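Local coordinates for protein D-aminopeptidase (Burkholderia sp. LK4, PDB 5TZB) that probably acts as a beta-aminopeptidase of family S58, an Ntn-type hydrolase that removes N-terminal residues, beta-amino acids among them, from short peptides, at residues C[112-116]-C[117-121]; C[228-232]-C[233-237]; C[367-371]-C[372-376]. One frame throughout, in Å; residues are numbered along the deposited sequence.

From the N terminus, contact 1 comes first: residues 112-121 carry the chain out of strand 111-115, round a tight turn and into helix 119-129, within a beta-alpha-beta unit and beside a second subunit. Contact 2, residues 228-237, closes a small hairpin in the long connection between strands 213-220 and 260-266. Contact 3, residues 367-376, starts helix 371-380 near the C terminus. The three follow in series, neither nesting nor crossing. Contacts 2 and 3 touch, with Val230 and Val235 packing on Leu374 and the two centres 12 Å apart, so the hairpin is tied to the C-terminal helix; contact 1 lies about 31 Å from contact 2 and about 30 Å from contact 3, between centres.

Contact 1: C[112-116]-C[117-121]; sequences AYTNT and HSVGA
Two chi1 torsions aim the side chains of Asn115 and Ser118 at each other across the turn: Asn115 CG sits between its backbone N and carbonyl carbon (chi1 69°), which folds the amide forward over the turn, while Ser118 OG lies anti to its own carbonyl carbon (chi1 -62°), facing back toward that amide. The two ends of the amide then do different work. OD1 of Asn115 accepts from the backbone N of His117 at 3.0 Å, the donor tilted somewhat from the amide plane, and ND2 of Asn115 reaches Ser118 OG at 2.9 Å in a bent, weak bond. A water bridges the pair, donating to Asn115 OD1 and accepting from Ser118 OG. Outside the turn, Thr65 OG1 is a further partner of ND2, so the amide is held from several directions and its rotation is well fixed. The backbone closes alongside, Ser118 N bonding Asn115 O at 3.1 Å. Thr114 CG2 comes within 4.2 Å of Val119 CG2, and that valine methyl also touches Asn115 O. Thr114 OG1, meanwhile, bonds Gly66 O on the adjoining strand. The polar ends of Thr116 and His117 are engaged beyond the turn, Thr116 OG1 by Glu147 and His117 NE2 by the backbone N of Cys141 of the second subunit. The bond of Asn115 OD1 to the N-H two residues on is that of an Asx turn, here overlapping a type I beta turn from Asn115 to Ser118, and together they form the strand-to-helix junction of a beta-alpha-beta unit.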
loop_
_atom_site.group_PDB
_atom_site.type_symbol
_atom_site.label_atom_id
_atom_site.label_comp_id
_atom_site.label_asym_id
_atom_site.label_seq_id
_atom_site.Cartn_x
_atom_site.Cartn_y
_atom_site.Cartn_z
ATOM N N ALA C 112 15.517 -17.017 -4.212
ATOM C CA ALA C 112 16.953 -16.911 -4.381
ATOM C C ALA C 112 17.455 -15.521 -3.971
ATOM O O ALA C 112 16.752 -14.516 -4.119
ATOM C CB ALA C 112 17.347 -17.239 -5.805
ATOM N N TYR C 113 18.644 -15.502 -3.371
ATOM C CA TYR C 113 19.385 -14.283 -3.071
ATOM C C TYR C 113 20.609 -14.191 -3.976
ATOM O O TYR C 113 21.309 -15.187 -4.141
ATOM C CB TYR C 113 19.881 -14.270 -1.626
ATOM C CG TYR C 113 18.859 -14.272 -0.515
ATOM C CD1 TYR C 113 17.513 -14.053 -0.753
ATOM C CD2 TYR C 113 19.269 -14.481 0.798
ATOM C CE1 TYR C 113 16.595 -14.051 0.298
ATOM C CE2 TYR C 113 18.370 -14.477 1.843
ATOM C CZ TYR C 113 17.043 -14.264 1.592
ATOM O OH TYR C 113 16.165 -14.262 2.651
ATOM N N THR C 114 20.911 -13.012 -4.516
ATOM C CA THR C 114 22.176 -12.832 -5.233
ATOM C C THR C 114 22.589 -11.349 -5.203
ATOM O O THR C 114 22.091 -10.600 -4.381
ATOM C CB THR C 114 22.073 -13.359 -6.680
ATOM O OG1 THR C 114 23.367 -13.367 -7.295
ATOM C CG2 THR C 114 21.103 -12.536 -7.502
ATOM N N ASN C 115 23.507 -10.923 -6.070
ATOM C CA ASN C 115 23.881 -9.508 -6.133
ATOM C C ASN C 115 22.974 -8.729 -7.091
ATOM O O ASN C 115 22.270 -9.337 -7.895
ATOM C CB ASN C 115 25.340 -9.346 -6.555
ATOM C CG ASN C 115 25.570 -9.744 -8.002
ATOM O OD1 ASN C 115 25.259 -8.984 -8.921
ATOM N ND2 ASN C 115 26.136 -10.927 -8.211
ATOM N N THR C 116 23.017 -7.396 -7.013
ATOM C CA THR C 116 22.084 -6.528 -7.738
ATOM C C THR C 116 22.080 -6.706 -9.258
ATOM O O THR C 116 21.034 -6.578 -9.894
ATOM C CB THR C 116 22.356 -5.032 -7.439
ATOM O OG1 THR C 116 22.619 -4.857 -6.034
ATOM C CG2 THR C 116 21.151 -4.187 -7.854
ATOM N N HIS C 117 23.239 -6.976 -9.846
ATOM C CA HIS C 117 23.321 -7.043 -11.295
ATOM C C HIS C 117 23.145 -8.459 -11.854
ATOM O O HIS C 117 23.237 -8.672 -13.057
ATOM C CB HIS C 117 24.644 -6.430 -11.757
ATOM C CG HIS C 117 24.694 -4.943 -11.573
ATOM N ND1 HIS C 117 25.806 -4.183 -11.861
ATOM C CD2 HIS C 117 23.744 -4.075 -11.149
ATOM C CE1 HIS C 117 25.550 -2.912 -11.604
ATOM N NE2 HIS C 117 24.301 -2.819 -11.174
ATOM N N SER C 118 22.849 -9.411 -10.983
ATOM C CA SER C 118 22.666 -10.790 -11.409
ATOM C C SER C 118 21.227 -11.297 -11.235
ATOM O O SER C 118 20.943 -12.467 -11.513
ATOM C CB SER C 118 23.630 -11.700 -10.631
ATOM O OG SER C 118 24.980 -11.358 -10.885
ATOM N N VAL C 119 20.329 -10.434 -10.770
ATOM C CA VAL C 119 18.951 -10.846 -10.479
ATOM C C VAL C 119 18.219 -11.462 -11.678
ATOM O O VAL C 119 17.576 -12.505 -11.548
ATOM C CB VAL C 119 18.126 -9.664 -9.939
ATOM C CG1 VAL C 119 16.597 -10.008 -9.898
ATOM C CG2 VAL C 119 18.642 -9.265 -8.550
ATOM N N GLY C 120 18.322 -10.826 -12.841
ATOM C CA GLY C 120 17.649 -11.323 -14.022
ATOM C C GLY C 120 18.116 -12.695 -14.488
ATOM O O GLY C 120 17.295 -13.570 -14.814
ATOM N N ALA C 121 19.436 -12.884 -14.527
ATOM C CA ALA C 121 20.002 -14.160 -14.953
ATOM C C ALA C 121 19.554 -15.273 -13.991
ATOM O O ALA C 121 19.194 -16.365 -14.421
ATOM C CB ALA C 121 21.536 -14.080 -15.028
HETATM O O HOH W 1 26.902 -9.180 -11.171
#

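Contact 2: C[228-232]-C[233-237]; sequences LRVAG and YPVGE
Val230 and Tyr233 are joined by a pair of backbone hydrogen bonds, Val230 N to Tyr233 O and Tyr233 N to Val230 O, both 3.1 Å long. Tyr233 O also accepts from Val235 N across the inverse gamma turn centred on Pro234, and Arg229 CA adds a CH...O contact to Tyr233 O at 3.3 Å. Beyond the bridge, Gly236 N donates to Leu228 O at 2.9 Å. The Val230-Tyr233 pair, a single antiparallel hydrogen-bonded bridge, closes a two-residue hairpin loop, a type I' turn in which Ala231 and Gly232 both take positive phi, before the chain passes into a 3-10 segment at Val235. The apolar contacts centre on Val235 CG1, which its chi1 of 58° places between backbone N and carbonyl carbon. Val235 CG1 lies 3.5 Å from Val230 CG2 and 3.7 Å from Leu228 CG, and Val235 also packs on Ala377 of helix 371-380. The aromatic contacts belong to Tyr233: Val230 O lies at its ring edge, and Ala231 O comes within 3.3 Å of Tyr233 CD2. Its ring meets Trp383 edge-to-face, while its OH bonds Val381 O of the third subunit.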
loop_
_atom_site.group_PDB
_atom_site.type_symbol
_atom_site.label_atom_id
_atom_site.label_comp_id
_atom_site.label_asym_id
_atom_site.label_seq_id
_atom_site.Cartn_x
_atom_site.Cartn_y
_atom_site.Cartn_z
ATOM N N LEU C 228 25.942 -0.300 15.451
ATOM C CA LEU C 228 25.835 -1.731 15.773
ATOM C C LEU C 228 25.400 -1.980 17.228
ATOM O O LEU C 228 25.993 -1.430 18.161
ATOM C CB LEU C 228 27.167 -2.439 15.518
ATOM C CG LEU C 228 27.214 -3.931 15.870
ATOM C CD1 LEU C 228 26.191 -4.765 15.083
ATOM C CD2 LEU C 228 28.632 -4.492 15.731
ATOM N N ARG C 229 24.354 -2.785 17.415
ATOM C CA ARG C 229 23.928 -3.183 18.754
ATOM C C ARG C 229 23.698 -4.694 18.806
ATOM O O ARG C 229 23.084 -5.271 17.913
ATOM C CB ARG C 229 22.658 -2.429 19.190
ATOM C CG ARG C 229 22.735 -0.903 19.064
ATOM C CD ARG C 229 21.799 -0.165 20.040
ATOM N NE ARG C 229 20.459 -0.749 20.091
ATOM C CZ ARG C 229 19.387 -0.156 20.618
ATOM N NH1 ARG C 229 19.470 1.066 21.124
ATOM N NH2 ARG C 229 18.222 -0.788 20.626
ATOM N N VAL C 230 24.217 -5.334 19.853
ATOM C CA VAL C 230 24.125 -6.786 20.011
ATOM C C VAL C 230 23.431 -7.131 21.319
ATOM O O VAL C 230 23.939 -6.803 22.400
ATOM C CB VAL C 230 25.522 -7.457 19.981
ATOM C CG1 VAL C 230 25.411 -8.952 20.267
ATOM C CG2 VAL C 230 26.188 -7.225 18.644
ATOM N N ALA C 231 22.291 -7.809 21.214
ATOM C CA ALA C 231 21.405 -8.069 22.352
ATOM C C ALA C 231 21.060 -6.753 23.040
ATOM O O ALA C 231 20.928 -6.701 24.267
ATOM C CB ALA C 231 22.029 -9.040 23.338
ATOM N N GLY C 232 20.976 -5.694 22.241
ATOM C CA GLY C 232 20.637 -4.367 22.720
ATOM C C GLY C 232 21.804 -3.478 23.120
ATOM O O GLY C 232 21.660 -2.257 23.145
ATOM N N TYR C 233 22.960 -4.076 23.418
ATOM C CA TYR C 233 24.108 -3.324 23.946
ATOM C C TYR C 233 24.871 -2.568 22.866
ATOM O O TYR C 233 25.131 -3.112 21.799
ATOM C CB TYR C 233 25.050 -4.269 24.698
ATOM C CG TYR C 233 24.455 -4.764 25.998
ATOM C CD1 TYR C 233 24.793 -4.168 27.207
ATOM C CD2 TYR C 233 23.546 -5.815 26.017
ATOM C CE1 TYR C 233 24.246 -4.609 28.406
ATOM C CE2 TYR C 233 22.991 -6.256 27.209
ATOM C CZ TYR C 233 23.353 -5.645 28.400
ATOM O OH TYR C 233 22.809 -6.071 29.588
ATOM N N PRO C 234 25.237 -1.303 23.149
ATOM C CA PRO C 234 25.794 -0.390 22.135
ATOM C C PRO C 234 27.240 -0.706 21.796
ATOM O O PRO C 234 28.138 0.116 21.964
ATOM C CB PRO C 234 25.662 0.977 22.800
ATOM C CG PRO C 234 25.796 0.682 24.250
ATOM C CD PRO C 234 25.144 -0.656 24.472
ATOM N N VAL C 235 27.443 -1.910 21.287
ATOM C CA VAL C 235 28.773 -2.433 21.031
ATOM C C VAL C 235 29.489 -1.653 19.921
ATOM O O VAL C 235 30.712 -1.471 19.960
ATOM C CB VAL C 235 28.666 -3.950 20.685
ATOM C CG1 VAL C 235 27.770 -4.165 19.499
ATOM C CG2 VAL C 235 29.975 -4.542 20.415
ATOM N N GLY C 236 28.721 -1.133 18.964
ATOM C CA GLY C 236 29.277 -0.340 17.881
ATOM C C GLY C 236 30.038 0.902 18.338
ATOM O O GLY C 236 31.009 1.321 17.697
ATOM N N GLU C 237 29.587 1.497 19.440
ATOM C CA GLU C 237 30.178 2.732 19.939
ATOM C C GLU C 237 31.605 2.529 20.450
ATOM O O GLU C 237 32.403 3.462 20.451
ATOM C CB GLU C 237 29.306 3.319 21.047
ATOM C CG GLU C 237 27.930 3.775 20.565
ATOM C CD GLU C 237 27.089 4.414 21.666
ATOM O OE1 GLU C 237 27.613 4.643 22.779
ATOM O OE2 GLU C 237 25.907 4.714 21.407
#

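Contact 3: C[367-371]-C[372-376]; sequences EGLGQ and ARLLD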
loop_
_atom_site.group_PDB
_atom_site.type_symbol
_atom_site.label_atom_id
_atom_site.label_comp_id
_atom_site.label_asym_id
_atom_site.label_seq_id
_atom_site.Cartn_x
_atom_site.Cartn_y
_atom_site.Cartn_z
ATOM N N GLU C 367 37.214 -6.303 7.658
ATOM C CA GLU C 367 37.539 -7.236 8.730
ATOM C C GLU C 367 36.282 -7.951 9.187
ATOM O O GLU C 367 35.196 -7.364 9.196
ATOM C CB GLU C 367 38.170 -6.513 9.921
ATOM C CG GLU C 367 39.581 -6.026 9.684
ATOM C CD GLU C 367 40.210 -5.428 10.934
ATOM O OE1 GLU C 367 39.952 -5.949 12.041
ATOM O OE2 GLU C 367 40.984 -4.453 10.803
ATOM N N GLY C 368 36.424 -9.225 9.535
ATOM C CA GLY C 368 35.375 -9.918 10.253
ATOM C C GLY C 368 35.301 -9.279 11.627
ATOM O O GLY C 368 36.325 -8.857 12.167
ATOM N N LEU C 369 34.095 -9.195 12.180
ATOM C CA LEU C 369 33.882 -8.617 13.503
ATOM C C LEU C 369 34.812 -9.255 14.550
ATOM O O LEU C 369 35.479 -8.559 15.317
ATOM C CB LEU C 369 32.421 -8.779 13.903
ATOM C CG LEU C 369 32.011 -8.427 15.332
ATOM C CD1 LEU C 369 32.357 -6.988 15.696
ATOM C CD2 LEU C 369 30.526 -8.700 15.488
ATOM N N GLY C 370 34.892 -10.580 14.546
ATOM C CA GLY C 370 35.764 -11.264 15.481
ATOM C C GLY C 370 35.041 -11.649 16.759
ATOM O O GLY C 370 34.514 -10.809 17.490
ATOM N N GLN C 371 35.027 -12.943 17.023
ATOM C CA GLN C 371 34.358 -13.489 18.190
ATOM C C GLN C 371 34.884 -12.880 19.509
ATOM O O GLN C 371 34.103 -12.409 20.344
ATOM C CB GLN C 371 34.512 -15.005 18.166
ATOM C CG GLN C 371 34.597 -15.664 19.506
ATOM C CD GLN C 371 35.083 -17.090 19.384
ATOM O OE1 GLN C 371 35.037 -17.677 18.300
ATOM N NE2 GLN C 371 35.593 -17.644 20.481
ATOM N N ALA C 372 36.201 -12.863 19.690
ATOM C CA ALA C 372 36.790 -12.345 20.919
ATOM C C ALA C 372 36.583 -10.840 21.036
ATOM O O ALA C 372 36.358 -10.310 22.130
ATOM C CB ALA C 372 38.278 -12.689 20.985
ATOM N N ARG C 373 36.690 -10.151 19.904
ATOM C CA ARG C 373 36.542 -8.704 19.872
ATOM C C ARG C 373 35.098 -8.299 20.219
ATOM O O ARG C 373 34.869 -7.259 20.855
ATOM C CB ARG C 373 36.970 -8.166 18.507
ATOM C CG ARG C 373 37.015 -6.656 18.418
ATOM C CD ARG C 373 37.956 -6.200 17.310
ATOM N NE ARG C 373 37.574 -6.743 16.008
ATOM C CZ ARG C 373 38.238 -6.519 14.875
ATOM N NH1 ARG C 373 39.313 -5.739 14.875
ATOM N NH2 ARG C 373 37.815 -7.052 13.737
ATOM N N LEU C 374 34.134 -9.107 19.775
ATOM C CA LEU C 374 32.728 -8.895 20.115
ATOM C C LEU C 374 32.495 -9.114 21.614
ATOM O O LEU C 374 31.857 -8.300 22.284
ATOM C CB LEU C 374 31.824 -9.839 19.311
ATOM C CG LEU C 374 30.329 -9.845 19.649
ATOM C CD1 LEU C 374 29.705 -8.462 19.479
ATOM C CD2 LEU C 374 29.582 -10.879 18.824
ATOM N N LEU C 375 33.021 -10.215 22.138
ATOM C CA LEU C 375 32.885 -10.501 23.563
ATOM C C LEU C 375 33.519 -9.382 24.394
ATOM O O LEU C 375 32.931 -8.959 25.394
ATOM C CB LEU C 375 33.496 -11.864 23.909
ATOM C CG LEU C 375 32.696 -13.097 23.466
ATOM C CD1 LEU C 375 33.518 -14.354 23.632
ATOM C CD2 LEU C 375 31.392 -13.220 24.266
ATOM N N ASP C 376 34.677 -8.868 23.961
ATOM C CA ASP C 376 35.321 -7.754 24.669
ATOM C C ASP C 376 34.501 -6.482 24.654
ATOM O O ASP C 376 34.434 -5.753 25.648
ATOM C CB ASP C 376 36.703 -7.428 24.088
ATOM C CG ASP C 376 37.750 -8.448 24.467
ATOM O OD1 ASP C 376 37.511 -9.217 25.419
ATOM O OD2 ASP C 376 38.824 -8.454 23.827
#
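Glu367 and Arg373 cross at about a right angle, yet their flat ends are nearly parallel, the carboxylate and guanidinium planes 22° apart. The arginine leaves the helix with CG anti to its backbone N (chi1 -173°) and bends at chi3, which lays its guanidinium edge along the three residues before the N-cap. Glu367 OE1 is gripped end-on in a salt bridge, by NH1 and by NH2 of Arg373, each at 2.9 Å; NH1 comes nearly head-on to the C-O bond, NH2 from the anti side. Leu369 O is held side-on from one face of its carbonyl plane, by Arg373 NE at 2.9 Å in a fairly straight bond and by NH2 at 3.2 Å. A weak bond joins NH2 to Gly368 O. On the buried side, the side chains of Leu369 and Leu374 cross obliquely, CD2 of Leu369 4.1 Å from CD1 of Leu374, where Leu353 and Val354 of helix 331-355 add to the packing. Gly370, the N-cap, has a positive phi, and its O receives Leu374 N at 2.9 Å to begin the helix. Arg373 thus clamps its own approach loop to the first turn, and its positive charge probably favours the deprotonated form of Glu367, whose OE1 takes two N-H groups.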